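Local coordinates for ferric-siderophore receptor protein (Streptomyces coelicolor, PDB 2X4L) that probably binds ferric siderophores outside the cell membrane and hands them on for uptake, as a solute-binding receptor of the bacterial solute-binding protein 8 family, at residues E223-K226 and N231-E234; A186-A191 and A317-K322; D209-S214 and E253-Y258; A83-V88 and Y304-P309. One frame throughout, in Å; residues are numbered along the deposited sequence.

Contact 1. Residues E223-K226 and N231-E234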
loop_
_atom_site.group_PDB
_atom_site.type_symbol
_atom_site.label_atom_id
_atom_site.label_comp_id
_atom_site.label_asym_id
_atom_site.label_seq_id
_atom_site.Cartn_x
_atom_site.Cartn_y
_atom_site.Cartn_z
ATOM N N GLU A 223 8.729 -7.506 -1.378
ATOM C CA GLU A 223 9.699 -8.299 -0.608
ATOM C C GLU A 223 9.012 -9.565 -0.148
ATOM O O GLU A 223 9.649 -10.671 -0.150
ATOM C CB GLU A 223 10.217 -7.503 0.626
ATOM C CG GLU A 223 11.280 -6.502 0.239
ATOM C CD GLU A 223 12.081 -6.091 1.444
ATOM O OE1 GLU A 223 12.059 -6.852 2.504
ATOM O OE2 GLU A 223 12.772 -5.013 1.367
ATOM N N TYR A 224 7.724 -9.488 0.215
ATOM C CA TYR A 224 7.042 -10.685 0.690
ATOM C C TYR A 224 6.792 -11.660 -0.507
ATOM O O TYR A 224 7.073 -12.863 -0.386
ATOM C CB TYR A 224 5.702 -10.308 1.363
ATOM C CG TYR A 224 4.975 -11.462 1.967
ATOM C CD1 TYR A 224 5.592 -12.341 2.789
ATOM C CD2 TYR A 224 3.556 -11.609 1.768
ATOM C CE1 TYR A 224 4.895 -13.355 3.438
ATOM C CE2 TYR A 224 2.910 -12.692 2.338
ATOM C CZ TYR A 224 3.535 -13.491 3.225
ATOM O OH TYR A 224 2.903 -14.606 3.924
ATOM N N PHE A 225 6.304 -11.126 -1.608
ATOM C CA PHE A 225 6.046 -11.974 -2.802
ATOM C C PHE A 225 7.362 -12.680 -3.229
ATOM O O PHE A 225 7.375 -13.892 -3.562
ATOM C CB PHE A 225 5.517 -11.143 -4.003
ATOM C CG PHE A 225 4.246 -10.416 -3.737
ATOM C CD1 PHE A 225 3.342 -10.825 -2.782
ATOM C CD2 PHE A 225 4.004 -9.271 -4.506
ATOM C CE1 PHE A 225 2.136 -10.085 -2.539
ATOM C CE2 PHE A 225 2.863 -8.516 -4.320
ATOM C CZ PHE A 225 1.924 -8.925 -3.384
ATOM N N LYS A 226 8.465 -11.942 -3.217
ATOM C CA LYS A 226 9.792 -12.539 -3.515
ATOM C C LYS A 226 10.168 -13.659 -2.546
ATOM O O LYS A 226 10.636 -14.714 -2.958
ATOM C CB LYS A 226 10.888 -11.458 -3.535
ATOM C CG LYS A 226 12.271 -12.051 -3.906
ATOM C CD LYS A 226 13.377 -11.030 -4.137
ATOM C CE LYS A 226 14.610 -11.556 -5.073
ATOM N NZ LYS A 226 14.518 -11.529 -6.617
ATOM N N ASN A 231 9.259 -14.993 -9.177
ATOM C CA ASN A 231 10.410 -14.621 -10.033
ATOM C C ASN A 231 10.135 -13.208 -10.543
ATOM O O ASN A 231 9.329 -13.011 -11.473
ATOM C CB ASN A 231 10.452 -15.640 -11.181
ATOM C CG ASN A 231 11.568 -15.392 -12.148
ATOM O OD1 ASN A 231 12.263 -14.383 -12.044
ATOM N ND2 ASN A 231 11.654 -16.248 -13.201
ATOM N N PHE A 232 10.774 -12.245 -9.933
ATOM C CA PHE A 232 10.663 -10.845 -10.401
ATOM C C PHE A 232 11.759 -10.422 -11.303
ATOM O O PHE A 232 12.961 -10.792 -11.111
ATOM C CB PHE A 232 10.658 -9.849 -9.226
ATOM C CG PHE A 232 9.319 -9.804 -8.521
ATOM C CD1 PHE A 232 9.101 -10.643 -7.472
ATOM C CD2 PHE A 232 8.294 -8.970 -8.963
ATOM C CE1 PHE A 232 7.835 -10.609 -6.825
ATOM C CE2 PHE A 232 7.037 -8.928 -8.337
ATOM C CZ PHE A 232 6.824 -9.794 -7.292
ATOM N N VAL A 233 11.383 -9.569 -12.261
ATOM C CA VAL A 233 12.364 -8.707 -12.957
ATOM C C VAL A 233 12.964 -7.763 -11.920
ATOM O O VAL A 233 12.237 -7.143 -11.123
ATOM C CB VAL A 233 11.654 -7.845 -14.040
ATOM C CG1 VAL A 233 12.637 -6.802 -14.622
ATOM C CG2 VAL A 233 11.187 -8.762 -15.095
ATOM N N GLU A 234 14.289 -7.689 -11.890
ATOM C CA GLU A 234 14.971 -6.881 -10.911
ATOM C C GLU A 234 15.933 -5.986 -11.658
ATOM O O GLU A 234 17.076 -6.401 -12.020
ATOM C CB GLU A 234 15.814 -7.804 -10.003
ATOM C CG GLU A 234 15.046 -8.728 -9.069
ATOM C CD GLU A 234 14.445 -8.075 -7.825
ATOM O OE1 GLU A 234 14.439 -6.849 -7.760
ATOM O OE2 GLU A 234 13.948 -8.846 -6.978
#

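Contact 2. Residues A186-A191 and A317-K322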
loop_
_atom_site.group_PDB
_atom_site.type_symbol
_atom_site.label_atom_id
_atom_site.label_comp_id
_atom_site.label_asym_id
_atom_site.label_seq_id
_atom_site.Cartn_x
_atom_site.Cartn_y
_atom_site.Cartn_z
ATOM N N ALA A 186 -1.279 -16.897 0.924
ATOM C CA ALA A 186 0.178 -16.910 0.855
ATOM C C ALA A 186 0.677 -18.310 0.448
ATOM O O ALA A 186 1.634 -18.463 -0.326
ATOM C CB ALA A 186 0.824 -16.520 2.247
ATOM N N ALA A 187 0.084 -19.384 1.040
ATOM C CA ALA A 187 0.492 -20.726 0.574
ATOM C C ALA A 187 0.133 -20.926 -0.903
ATOM O O ALA A 187 0.886 -21.619 -1.611
ATOM C CB ALA A 187 -0.188 -21.774 1.432
ATOM N N ARG A 188 -0.994 -20.361 -1.350
ATOM C CA ARG A 188 -1.369 -20.494 -2.745
ATOM C C ARG A 188 -0.313 -19.803 -3.620
ATOM O O ARG A 188 0.132 -20.407 -4.627
ATOM C CB ARG A 188 -2.714 -19.795 -2.959
ATOM C CG ARG A 188 -3.168 -19.806 -4.455
ATOM C CD ARG A 188 -4.416 -18.884 -4.667
ATOM N NE ARG A 188 -4.705 -18.903 -6.094
ATOM C CZ ARG A 188 -5.740 -18.226 -6.582
ATOM N NH1 ARG A 188 -6.515 -17.534 -5.730
ATOM N NH2 ARG A 188 -6.065 -18.288 -7.890
ATOM N N LEU A 189 0.183 -18.615 -3.262
ATOM C CA LEU A 189 1.205 -17.939 -4.110
ATOM C C LEU A 189 2.498 -18.698 -4.038
ATOM O O LEU A 189 3.149 -18.859 -5.058
ATOM C CB LEU A 189 1.374 -16.500 -3.592
ATOM C CG LEU A 189 2.425 -15.704 -4.364
ATOM C CD1 LEU A 189 2.084 -15.629 -5.944
ATOM C CD2 LEU A 189 2.463 -14.308 -3.761
ATOM N N ARG A 190 2.825 -19.251 -2.877
ATOM C CA ARG A 190 4.053 -20.071 -2.810
ATOM C C ARG A 190 3.984 -21.242 -3.738
ATOM O O ARG A 190 4.985 -21.546 -4.447
ATOM C CB ARG A 190 4.343 -20.562 -1.381
ATOM C CG ARG A 190 5.649 -21.297 -1.239
ATOM C CD ARG A 190 5.887 -21.837 0.179
ATOM N NE ARG A 190 5.969 -20.780 1.182
ATOM C CZ ARG A 190 5.046 -20.469 2.113
ATOM N NH1 ARG A 190 3.862 -21.100 2.204
ATOM N NH2 ARG A 190 5.301 -19.513 3.019
ATOM N N ALA A 191 2.815 -21.898 -3.749
ATOM C CA ALA A 191 2.626 -23.079 -4.649
ATOM C C ALA A 191 2.670 -22.650 -6.118
ATOM O O ALA A 191 3.277 -23.335 -6.922
ATOM C CB ALA A 191 1.260 -23.773 -4.335
ATOM N N ALA A 317 -2.608 -14.884 -11.534
ATOM C CA ALA A 317 -1.973 -14.469 -12.726
ATOM C C ALA A 317 -0.836 -15.450 -13.075
ATOM O O ALA A 317 -0.713 -15.906 -14.206
ATOM C CB ALA A 317 -1.408 -13.016 -12.559
ATOM N N ILE A 318 -0.075 -15.852 -12.040
ATOM C CA ILE A 318 1.040 -16.780 -12.303
ATOM C C ILE A 318 0.545 -18.159 -12.698
ATOM O O ILE A 318 1.080 -18.784 -13.614
ATOM C CB ILE A 318 1.960 -16.837 -11.042
ATOM C CG1 ILE A 318 2.709 -15.463 -10.924
ATOM C CG2 ILE A 318 3.056 -17.973 -11.177
ATOM C CD1 ILE A 318 3.477 -15.389 -9.568
ATOM N N GLU A 319 -0.488 -18.623 -12.025
ATOM C CA GLU A 319 -1.084 -19.951 -12.337
ATOM C C GLU A 319 -1.493 -20.064 -13.793
ATOM O O GLU A 319 -1.290 -21.114 -14.404
ATOM C CB GLU A 319 -2.344 -20.200 -11.423
ATOM C CG GLU A 319 -1.982 -20.437 -9.974
ATOM C CD GLU A 319 -3.094 -20.131 -9.010
ATOM O OE1 GLU A 319 -4.242 -19.750 -9.478
ATOM O OE2 GLU A 319 -2.864 -20.221 -7.767
ATOM N N ASN A 320 -2.017 -18.963 -14.325
ATOM C CA ASN A 320 -2.594 -19.000 -15.683
ATOM C C ASN A 320 -1.699 -18.407 -16.744
ATOM O O ASN A 320 -2.016 -18.580 -17.938
ATOM C CB ASN A 320 -3.914 -18.341 -15.587
ATOM C CG ASN A 320 -4.831 -19.162 -14.674
ATOM O OD1 ASN A 320 -5.092 -18.829 -13.482
ATOM N ND2 ASN A 320 -5.281 -20.319 -15.205
ATOM N N ALA A 321 -0.557 -17.841 -16.356
ATOM C CA ALA A 321 0.266 -17.126 -17.328
ATOM C C ALA A 321 0.956 -18.079 -18.313
ATOM O O ALA A 321 1.432 -19.163 -17.954
ATOM C CB ALA A 321 1.338 -16.362 -16.557
ATOM N N LYS A 322 1.099 -17.607 -19.548
ATOM C CA LYS A 322 1.970 -18.185 -20.538
ATOM C C LYS A 322 3.281 -17.438 -20.541
ATOM O O LYS A 322 3.269 -16.243 -20.309
ATOM C CB LYS A 322 1.293 -18.026 -21.917
ATOM C CG LYS A 322 0.076 -18.909 -22.097
ATOM C CD LYS A 322 -0.757 -18.404 -23.322
ATOM C CE LYS A 322 -2.259 -18.659 -23.124
ATOM N NZ LYS A 322 -2.526 -20.117 -22.872
HETATM O O HOH W 1 -1.561 -22.162 -6.275
#

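Contact 3. Residues D209-S214 and E253-Y258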
loop_
_atom_site.group_PDB
_atom_site.type_symbol
_atom_site.label_atom_id
_atom_site.label_comp_id
_atom_site.label_asym_id
_atom_site.label_seq_id
_atom_site.Cartn_x
_atom_site.Cartn_y
_atom_site.Cartn_z
ATOM N N ASP A 209 5.600 11.078 -18.198
ATOM C CA ASP A 209 6.959 11.029 -18.751
ATOM C C ASP A 209 7.727 9.772 -18.643
ATOM O O ASP A 209 8.618 9.520 -19.465
ATOM C CB ASP A 209 7.788 12.217 -18.328
ATOM C CG ASP A 209 7.188 13.515 -18.826
ATOM O OD1 ASP A 209 7.028 13.696 -20.081
ATOM O OD2 ASP A 209 6.805 14.316 -17.933
ATOM N N LEU A 210 7.318 8.906 -17.695
ATOM C CA LEU A 210 8.174 7.826 -17.348
ATOM C C LEU A 210 7.329 6.668 -16.931
ATOM O O LEU A 210 6.259 6.828 -16.296
ATOM C CB LEU A 210 9.056 8.236 -16.141
ATOM C CG LEU A 210 10.098 9.322 -16.502
ATOM C CD1 LEU A 210 10.675 9.979 -15.297
ATOM C CD2 LEU A 210 11.202 8.747 -17.446
ATOM N N PHE A 211 7.878 5.544 -17.269
ATOM C CA PHE A 211 7.370 4.278 -16.699
ATOM C C PHE A 211 8.379 3.828 -15.673
ATOM O O PHE A 211 9.590 3.679 -15.962
ATOM C CB PHE A 211 7.308 3.292 -17.812
ATOM C CG PHE A 211 6.732 1.943 -17.419
ATOM C CD1 PHE A 211 5.356 1.688 -17.562
ATOM C CD2 PHE A 211 7.550 0.953 -16.976
ATOM C CE1 PHE A 211 4.870 0.418 -17.244
ATOM C CE2 PHE A 211 7.029 -0.348 -16.641
ATOM C CZ PHE A 211 5.698 -0.583 -16.861
ATOM N N TYR A 212 7.904 3.586 -14.463
ATOM C CA TYR A 212 8.865 3.212 -13.374
ATOM C C TYR A 212 8.853 1.703 -13.136
ATOM O O TYR A 212 7.767 1.152 -12.901
ATOM C CB TYR A 212 8.448 3.924 -12.115
ATOM C CG TYR A 212 8.297 5.409 -12.251
ATOM C CD1 TYR A 212 9.413 6.134 -12.402
ATOM C CD2 TYR A 212 7.053 6.030 -12.278
ATOM C CE1 TYR A 212 9.375 7.520 -12.563
ATOM C CE2 TYR A 212 6.959 7.430 -12.381
ATOM C CZ TYR A 212 8.163 8.124 -12.555
ATOM O OH TYR A 212 8.119 9.489 -12.703
ATOM N N VAL A 213 10.023 1.083 -13.152
ATOM C CA VAL A 213 10.130 -0.383 -12.885
ATOM C C VAL A 213 10.657 -0.491 -11.479
ATOM O O VAL A 213 11.770 -0.100 -11.168
ATOM C CB VAL A 213 11.051 -1.114 -13.844
ATOM C CG1 VAL A 213 10.967 -2.576 -13.535
ATOM C CG2 VAL A 213 10.592 -0.922 -15.307
ATOM N N SER A 214 9.885 -1.094 -10.608
ATOM C CA SER A 214 10.347 -1.309 -9.220
ATOM C C SER A 214 11.156 -2.573 -9.133
ATOM O O SER A 214 10.830 -3.624 -9.733
ATOM C CB SER A 214 9.128 -1.484 -8.255
ATOM O OG SER A 214 8.497 -0.229 -8.060
ATOM N N GLU A 253 9.225 5.018 -24.617
ATOM C CA GLU A 253 9.723 4.265 -25.741
ATOM C C GLU A 253 10.646 3.155 -25.318
ATOM O O GLU A 253 10.955 2.319 -26.125
ATOM C CB GLU A 253 10.372 5.181 -26.828
ATOM C CG GLU A 253 11.516 6.045 -26.361
ATOM C CD GLU A 253 11.070 7.423 -25.757
ATOM O OE1 GLU A 253 9.867 7.583 -25.319
ATOM O OE2 GLU A 253 11.953 8.346 -25.730
ATOM N N ASN A 254 11.042 3.065 -24.035
ATOM C CA ASN A 254 11.949 1.998 -23.625
ATOM C C ASN A 254 11.315 1.012 -22.611
ATOM O O ASN A 254 12.027 0.208 -21.909
ATOM C CB ASN A 254 13.237 2.527 -22.989
ATOM C CG ASN A 254 14.236 1.376 -22.640
ATOM O OD1 ASN A 254 14.266 0.280 -23.305
ATOM N ND2 ASN A 254 15.075 1.621 -21.594
ATOM N N VAL A 255 9.985 0.962 -22.651
ATOM C CA VAL A 255 9.301 0.044 -21.683
ATOM C C VAL A 255 9.501 -1.455 -21.984
ATOM O O VAL A 255 9.208 -2.330 -21.173
ATOM C CB VAL A 255 7.823 0.393 -21.453
ATOM C CG1 VAL A 255 7.720 1.787 -20.806
ATOM C CG2 VAL A 255 7.006 0.226 -22.734
ATOM N N ASP A 256 10.009 -1.779 -23.179
ATOM C CA ASP A 256 10.362 -3.157 -23.495
ATOM C C ASP A 256 11.775 -3.603 -23.055
ATOM O O ASP A 256 12.245 -4.662 -23.432
ATOM C CB ASP A 256 10.186 -3.395 -25.007
ATOM C CG ASP A 256 10.991 -2.371 -25.869
ATOM O OD1 ASP A 256 11.629 -1.392 -25.413
ATOM O OD2 ASP A 256 10.925 -2.472 -27.137
ATOM N N LYS A 257 12.397 -2.849 -22.157
ATOM C CA LYS A 257 13.738 -3.192 -21.711
ATOM C C LYS A 257 13.886 -4.610 -21.201
ATOM O O LYS A 257 14.928 -5.261 -21.478
ATOM C CB LYS A 257 14.262 -2.154 -20.704
ATOM C CG LYS A 257 15.633 -2.414 -20.175
ATOM C CD LYS A 257 16.224 -1.318 -19.302
ATOM C CE LYS A 257 17.584 -1.771 -18.825
ATOM N NZ LYS A 257 18.293 -0.746 -18.017
ATOM N N TYR A 258 12.932 -5.003 -20.338
ATOM C CA TYR A 258 12.979 -6.286 -19.658
ATOM C C TYR A 258 11.861 -7.199 -20.173
ATOM O O TYR A 258 10.681 -6.858 -20.149
ATOM C CB TYR A 258 12.748 -6.126 -18.122
ATOM C CG TYR A 258 13.734 -5.182 -17.521
ATOM C CD1 TYR A 258 15.027 -5.564 -17.331
ATOM C CD2 TYR A 258 13.334 -3.941 -17.130
ATOM C CE1 TYR A 258 15.958 -4.694 -16.772
ATOM C CE2 TYR A 258 14.211 -3.062 -16.580
ATOM C CZ TYR A 258 15.567 -3.462 -16.423
ATOM O OH TYR A 258 16.503 -2.613 -15.835
#

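Contact 4. Residues A83-V88 and Y304-P309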
loop_
_atom_site.group_PDB
_atom_site.type_symbol
_atom_site.label_atom_id
_atom_site.label_comp_id
_atom_site.label_asym_id
_atom_site.label_seq_id
_atom_site.Cartn_x
_atom_site.Cartn_y
_atom_site.Cartn_z
ATOM N N ALA A 83 -9.137 3.754 0.079
ATOM C CA ALA A 83 -10.126 3.937 1.125
ATOM C C ALA A 83 -10.745 2.568 1.522
ATOM O O ALA A 83 -11.503 2.494 2.435
ATOM C CB ALA A 83 -11.266 4.912 0.624
ATOM N N GLY A 84 -10.458 1.491 0.795
ATOM C CA GLY A 84 -11.024 0.147 1.193
ATOM C C GLY A 84 -12.527 0.269 1.320
ATOM O O GLY A 84 -13.204 0.773 0.392
ATOM N N ASP A 85 -12.985 -0.202 2.458
ATOM C CA ASP A 85 -14.438 -0.268 2.690
ATOM C C ASP A 85 -14.889 0.884 3.584
ATOM O O ASP A 85 -16.033 0.852 4.000
ATOM C CB ASP A 85 -14.897 -1.638 3.292
ATOM C CG ASP A 85 -14.672 -2.763 2.337
ATOM O OD1 ASP A 85 -15.005 -2.588 1.134
ATOM O OD2 ASP A 85 -14.175 -3.834 2.821
ATOM N N LEU A 86 -14.042 1.911 3.833
ATOM C CA LEU A 86 -14.383 3.010 4.698
ATOM C C LEU A 86 -15.670 3.666 4.234
ATOM O O LEU A 86 -15.975 3.739 3.026
ATOM C CB LEU A 86 -13.211 4.044 4.572
ATOM C CG LEU A 86 -12.989 5.059 5.637
ATOM C CD1 LEU A 86 -12.539 4.285 6.875
ATOM C CD2 LEU A 86 -11.854 5.923 5.148
ATOM N N ASP A 87 -16.468 4.159 5.194
ATOM C CA ASP A 87 -17.576 5.055 4.861
ATOM C C ASP A 87 -17.046 6.440 4.630
ATOM O O ASP A 87 -16.858 7.233 5.565
ATOM C CB ASP A 87 -18.648 4.996 5.970
ATOM C CG ASP A 87 -19.739 5.896 5.722
ATOM O OD1 ASP A 87 -19.798 6.609 4.640
ATOM O OD2 ASP A 87 -20.765 5.928 6.537
ATOM N N VAL A 88 -16.752 6.705 3.377
ATOM C CA VAL A 88 -16.077 7.980 3.021
ATOM C C VAL A 88 -16.987 9.189 3.205
ATOM O O VAL A 88 -16.486 10.320 3.366
ATOM C CB VAL A 88 -15.489 7.943 1.536
ATOM C CG1 VAL A 88 -14.515 6.837 1.459
ATOM C CG2 VAL A 88 -16.547 7.861 0.492
ATOM N N TYR A 304 -5.468 -7.827 7.036
ATOM C CA TYR A 304 -5.400 -9.114 6.311
ATOM C C TYR A 304 -6.440 -9.178 5.228
ATOM O O TYR A 304 -6.131 -9.699 4.117
ATOM C CB TYR A 304 -5.497 -10.333 7.293
ATOM C CG TYR A 304 -4.279 -10.392 8.196
ATOM C CD1 TYR A 304 -3.018 -10.785 7.706
ATOM C CD2 TYR A 304 -4.364 -9.945 9.537
ATOM C CE1 TYR A 304 -1.865 -10.777 8.540
ATOM C CE2 TYR A 304 -3.239 -9.947 10.345
ATOM C CZ TYR A 304 -2.035 -10.406 9.874
ATOM O OH TYR A 304 -0.936 -10.378 10.666
ATOM N N ASP A 305 -7.613 -8.623 5.459
ATOM C CA ASP A 305 -8.672 -8.639 4.508
ATOM C C ASP A 305 -8.223 -8.013 3.192
ATOM O O ASP A 305 -8.558 -8.493 2.108
ATOM C CB ASP A 305 -9.836 -7.844 5.113
ATOM C CG ASP A 305 -10.920 -7.779 4.237
ATOM O OD1 ASP A 305 -11.919 -8.438 4.498
ATOM O OD2 ASP A 305 -10.708 -7.158 3.194
ATOM N N LYS A 306 -7.611 -6.860 3.319
ATOM C CA LYS A 306 -7.194 -6.187 2.080
ATOM C C LYS A 306 -5.899 -6.619 1.463
ATOM O O LYS A 306 -5.582 -6.285 0.311
ATOM C CB LYS A 306 -7.145 -4.668 2.316
ATOM C CG LYS A 306 -8.476 -4.038 2.628
ATOM C CD LYS A 306 -9.439 -4.117 1.470
ATOM C CE LYS A 306 -10.849 -3.590 1.865
ATOM N NZ LYS A 306 -11.474 -4.431 2.989
ATOM N N CYS A 307 -5.130 -7.415 2.192
ATOM C CA CYS A 307 -3.893 -7.965 1.582
ATOM C C CYS A 307 -4.075 -9.354 0.984
ATOM O O CYS A 307 -3.296 -9.805 0.166
ATOM C CB CYS A 307 -2.784 -8.058 2.666
ATOM S SG CYS A 307 -2.116 -6.327 2.956
ATOM N N THR A 308 -5.084 -10.085 1.436
ATOM C CA THR A 308 -5.426 -11.402 0.868
ATOM C C THR A 308 -5.589 -11.323 -0.631
ATOM O O THR A 308 -5.011 -12.132 -1.404
ATOM C CB THR A 308 -6.613 -12.059 1.563
ATOM O OG1 THR A 308 -6.257 -12.252 2.923
ATOM C CG2 THR A 308 -7.002 -13.468 0.989
ATOM N N PRO A 309 -6.314 -10.288 -1.189
ATOM C CA PRO A 309 -6.466 -10.258 -2.643
ATOM C C PRO A 309 -5.148 -10.003 -3.364
ATOM O O PRO A 309 -4.961 -10.352 -4.521
ATOM C CB PRO A 309 -7.519 -9.142 -2.875
ATOM C CG PRO A 309 -8.252 -9.066 -1.641
ATOM C CD PRO A 309 -7.312 -9.430 -0.506
#

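Contact 1. Residues E223-K226 and N231-E234
The ring of Phe232 arrives edge first at Phe225, near the end of helix 220-227: its CE1 lies 3.7 Å from Phe225 CB, which sits close to the plane of the Phe232 ring, and its CZ stands 4.0 Å from Phe225 CD2. The two side chains run obliquely to one another without stacking. Phe225 CG is anti to its own carbonyl carbon (chi1 -59°), which carries the ring away from the strand and in among Leu310, Leu311 and Leu314 of helix 304-320.

The polar half lies nearer the solvent. Lys226 and Glu234 reach for each other from opposite directions and form a salt bridge, Lys226 NZ to Glu234 OE2 at 2.8 Å. The ammonium meets this oxygen on its anti side, 15° out of the carboxylate plane. The lysine chain bends at its last torsion (chi4 83°) and the glutamate at chi2, and both bends lead into the bridge. Thr216 also hydrogen-bonds Glu234 OE2, so the same oxygen is held from two residues.

Asn231 and Val233 bond through their backbones to Val201 of strand 200-206. Helix 220-227 thus connects strand 210-214 to the short, weakly bonded strand 231-232, which pairs parallel with 200-206 in the mixed beta sheet of an alpha/beta domain of the periplasmic binding protein fold.

Contact 2. Residues A186-A191 and A317-K322
Arg188 and Glu319 join two helices, 173-195 and 304-320, through a side-on, two-nitrogen salt bridge near the surface of this periplasmic binding protein fold. Arg188 NE donates to Glu319 OE2 at 2.8 Å, with an N-H...O angle of 172°, and Arg188 NH2 donates almost as straight to Glu319 OE1, also at 2.8 Å. Each carboxylate oxygen is approached from its syn side, and both lie within a few degrees of the guanidinium plane. The two flat groups are nearly coplanar, 21° apart, although the side chains that carry them cross at about a right angle. Such a paired grip fixes the rotation of both end groups.

Beneath the ion pair, Leu189 and Ile318 touch by single methyls, Leu189 CD1 to Ile318 CD1 at 3.9 Å. Both residues are buried, and Leu189 also packs on Leu311 and Leu314 of helix 304-320.

Farther out, the arginine chain is stretched from CG to NE, with CG anti to the backbone N (chi1 176°), and this extended chain carries NE and NH2 to the carboxylate. Its remaining nitrogen, NH1, makes a salt bridge to Asp312, so the guanidinium links two acids of helix 304-320. Lys196 NZ hydrogen-bonds the backbone oxygens of Ile318, Glu319 and Ala321 at the end of that helix. A water molecule ties the carboxylate back to the arginine's own helix, donating to Glu319 OE2 at 2.8 Å and to Arg188 O at 2.9 Å.

Contact 3. Residues D209-S214 and E253-Y258
Phe211 lies against Val255, whose CG1 methyl presses on the base of the aromatic side chain: it is 3.4 Å from Phe211 CB and 3.5 Å from Phe211 CG, with CD1 and CD2 about equally distant beyond. The isopropyl group sits over one face of the ring, and the two side chains cross at about a right angle. On the phenylalanine, CG is anti to the backbone N (chi1 -177°), which places the ring beside the valine, and chi2 near 92° turns its face. Val255 CG1 is anti to its carbonyl carbon, and it is this branch that makes the contact. At the ring's edge, close to its plane, lies Val213 CG2 from the same strand, and the ring also meets that of Trp252, with the planes at about 70°.

Two residues along, Val213 adds a looser contact. Its CG2 approaches the edge of the Tyr258 ring, 4.4 Å from Tyr258 CE2. Strand 210-214 belongs to a mixed beta sheet, where it runs antiparallel between strands 200-206 and 247-251. The loop leaving strand 247-251 folds back over the apolar side of this strand before strand 262-266 begins, with a type I beta turn from Asn254 to Lys257 closed by Lys257 N to Asn254 O at 3.1 Å. Val255 lies within the turn and meets Phe211; Tyr258 follows it directly and meets Val213.

Lys257 CG lies over the centre of a face of the Tyr258 ring, 3.8 Å above it. Glu248 receives both polar ends, forming a salt bridge with Lys257 NZ and a hydrogen bond with Tyr258 OH.

Contact 4. Residues A83-V88 and Y304-P309
Across 7.5 Å between the CA atoms of Gly84 and Lys306, a tight loop faces the first turn of helix 304-320. The loop makes a type II' beta turn from Ala83 to Leu86, with Leu86 N bonded to Ala83 O, and Gly84 takes the positive phi (54°) of its second position. The helix is kinked at Pro309, whose nitrogen has no bond to the preceding turn.

Lys306 CE packs 3.8 Å from Gly84 CA, the loop coming close at its glycine. Bends at chi2 and chi4 fold the lysine so that its NZ stands between two acids, 2.8 Å from Asp85 OD2 across the contact and 2.8 Å from Asp305 OD2 on its own helix. The ammonium meets both carboxylates from above their planes. The two oxygens are 4.8 Å apart, a closeness the shared lysine probably makes tolerable.

Asp60 of helix 52-60 is a third acidic partner of Lys306 NZ. This salt-bridge network fastens the start of the C-terminal helix to the loop between strands 67-69 and 92-95, in the parallel-sheet domain of a fold that probably has two lobes, as in this family of periplasmic binding proteins.

Helix 304-320 links three of the contacts: contact 4 uses its start and contact 2 its end, their centres about 22 Å apart, while Phe225 of contact 1 packs against its middle. Contacts 1 and 2 touch, with Phe225 CD1 3.7 Å from Leu189 CD2. Contact 1 also meets contact 3, through Val233 and Tyr258, and both reach the mixed sheet. Contact 4 lies about 30 Å, centre to centre, from contact 3. In sequence, 83-88 comes first, then 186-191, then 209-214, both segments of contact 1, and 253-258, and finally the C-terminal helix. That one helix spans from the parallel-sheet side to the mixed-sheet side, consistent with the two-lobed architecture of binding proteins.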